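Local coordinates for phosphocarrier protein HPr (Mycoplasma capricolum, PDB 1PCH), which passes phosphoryl groups along the phosphoenolpyruvate-dependent sugar phosphotransferase system, serving as its general, non-sugar-specific phosphocarrier through a phosphohistidine intermediate, at residues T79-T83 / A84-G88. Sequence-based numbering, arbitrary orientation.
Sequences TMIDT and ALIQG
A84 turns the chain off helix 69-82 with a positive phi of 66°, and two backbone bonds lead back into the last turn: L85 N to M80 O at 2.8 Å, nearly in line with the carbonyl, and A84 N to I81 O at 2.9 Å, from above the carbonyl plane. A water, 2.6 Å from I81 O and 2.8 Å from I86 O, donates to both and ties the tail to the helix end. T83 holds OG1 between its backbone N and carbonyl carbon (chi1 55°), which brings the hydroxyl back to T79 O at 2.9 Å; T83 N meets the same oxygen from the opposite face. Apolar packing follows the reversal. I86 lays CG1 against M80 CB at 3.8 Å and against I81 CG1 at 4.0 Å, while L85 CD2 reaches M80 CG. Farther on, I81 CG1 packs on G88 CA at 3.7 Å. M80 runs on, extended, to I60 and I62 of strand 59-65, whereas L85 also packs on L13 and lies near the active-site H14. The paired bonds and positive phi define a Schellman motif, here ending the C-terminal helix of the HPr fold.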
loop_
_atom_site.group_PDB
_atom_site.type_symbol
_atom_site.label_atom_id
_atom_site.label_comp_id
_atom_site.label_asym_id
_atom_site.label_seq_id
_atom_site.Cartn_x
_atom_site.Cartn_y
_atom_site.Cartn_z
ATOM N N THR A 79 1.683 5.631 -6.706
ATOM C CA THR A 79 2.066 4.306 -7.134
ATOM C C THR A 79 0.855 3.389 -7.313
ATOM O O THR A 79 0.790 2.635 -8.287
ATOM C CB THR A 79 3.086 3.641 -6.190
ATOM O OG1 THR A 79 4.282 4.456 -6.248
ATOM C CG2 THR A 79 3.505 2.269 -6.761
ATOM N N MET A 80 -0.080 3.466 -6.373
ATOM C CA MET A 80 -1.274 2.625 -6.482
ATOM C C MET A 80 -2.116 2.986 -7.702
ATOM O O MET A 80 -2.688 2.130 -8.341
ATOM C CB MET A 80 -2.141 2.745 -5.223
ATOM C CG MET A 80 -1.391 2.078 -4.060
ATOM S SD MET A 80 -2.394 2.099 -2.564
ATOM C CE MET A 80 -1.351 1.040 -1.523
ATOM N N ILE A 81 -2.153 4.290 -7.959
ATOM C CA ILE A 81 -2.919 4.769 -9.096
ATOM C C ILE A 81 -2.240 4.300 -10.376
ATOM O O ILE A 81 -2.860 3.781 -11.291
ATOM C CB ILE A 81 -3.013 6.301 -9.077
ATOM C CG1 ILE A 81 -4.030 6.789 -8.054
ATOM C CG2 ILE A 81 -3.329 6.831 -10.480
ATOM C CD1 ILE A 81 -3.823 8.127 -7.467
ATOM N N ASP A 82 -0.920 4.513 -10.374
ATOM C CA ASP A 82 -0.144 4.145 -11.553
ATOM C C ASP A 82 -0.242 2.658 -11.833
ATOM O O ASP A 82 -0.106 2.205 -12.954
ATOM C CB ASP A 82 1.330 4.510 -11.343
ATOM C CG ASP A 82 1.627 5.978 -11.543
ATOM O OD1 ASP A 82 0.713 6.748 -11.869
ATOM O OD2 ASP A 82 2.779 6.377 -11.196
ATOM N N THR A 83 -0.332 1.844 -10.764
ATOM C CA THR A 83 -0.350 0.396 -11.052
ATOM C C THR A 83 -1.808 -0.035 -11.274
ATOM O O THR A 83 -2.120 -1.196 -11.486
ATOM C CB THR A 83 0.355 -0.396 -9.983
ATOM O OG1 THR A 83 -0.182 -0.117 -8.685
ATOM C CG2 THR A 83 1.848 -0.155 -9.948
ATOM N N ALA A 84 -2.710 0.932 -11.271
ATOM C CA ALA A 84 -4.136 0.613 -11.483
ATOM C C ALA A 84 -4.701 -0.195 -10.349
ATOM O O ALA A 84 -5.664 -0.965 -10.471
ATOM C CB ALA A 84 -4.319 -0.077 -12.838
ATOM N N LEU A 85 -4.114 -0.083 -9.141
ATOM C CA LEU A 85 -4.661 -0.874 -8.032
ATOM C C LEU A 85 -5.935 -0.237 -7.482
ATOM O O LEU A 85 -6.791 -0.838 -6.851
ATOM C CB LEU A 85 -3.610 -0.890 -6.913
ATOM C CG LEU A 85 -3.833 -1.895 -5.795
ATOM C CD1 LEU A 85 -3.782 -3.334 -6.311
ATOM C CD2 LEU A 85 -2.637 -1.741 -4.768
ATOM N N ILE A 86 -5.965 1.079 -7.596
ATOM C CA ILE A 86 -7.011 1.907 -7.105
ATOM C C ILE A 86 -7.352 2.907 -8.216
ATOM O O ILE A 86 -6.585 2.980 -9.186
ATOM C CB ILE A 86 -6.684 2.653 -5.792
ATOM C CG1 ILE A 86 -5.729 3.844 -5.943
ATOM C CG2 ILE A 86 -6.156 1.666 -4.765
ATOM C CD1 ILE A 86 -5.559 4.652 -4.688
ATOM N N GLN A 87 -8.435 3.602 -8.022
ATOM C CA GLN A 87 -8.833 4.630 -9.001
ATOM C C GLN A 87 -8.311 5.968 -8.600
ATOM O O GLN A 87 -8.236 6.364 -7.429
ATOM C CB GLN A 87 -10.324 4.544 -9.218
ATOM C CG GLN A 87 -10.671 3.169 -9.889
ATOM C CD GLN A 87 -12.026 3.272 -10.569
ATOM O OE1 GLN A 87 -12.271 2.627 -11.581
ATOM N NE2 GLN A 87 -12.862 4.119 -9.995
ATOM N N GLY A 88 -7.814 6.737 -9.591
ATOM C CA GLY A 88 -7.289 8.053 -9.151
ATOM C C GLY A 88 -8.457 9.043 -9.009
ATOM O O GLY A 88 -9.591 8.658 -9.357
ATOM O OXT GLY A 88 -8.197 10.184 -8.578
HETATM O O HOH W 1 -5.474 4.152 -11.503
#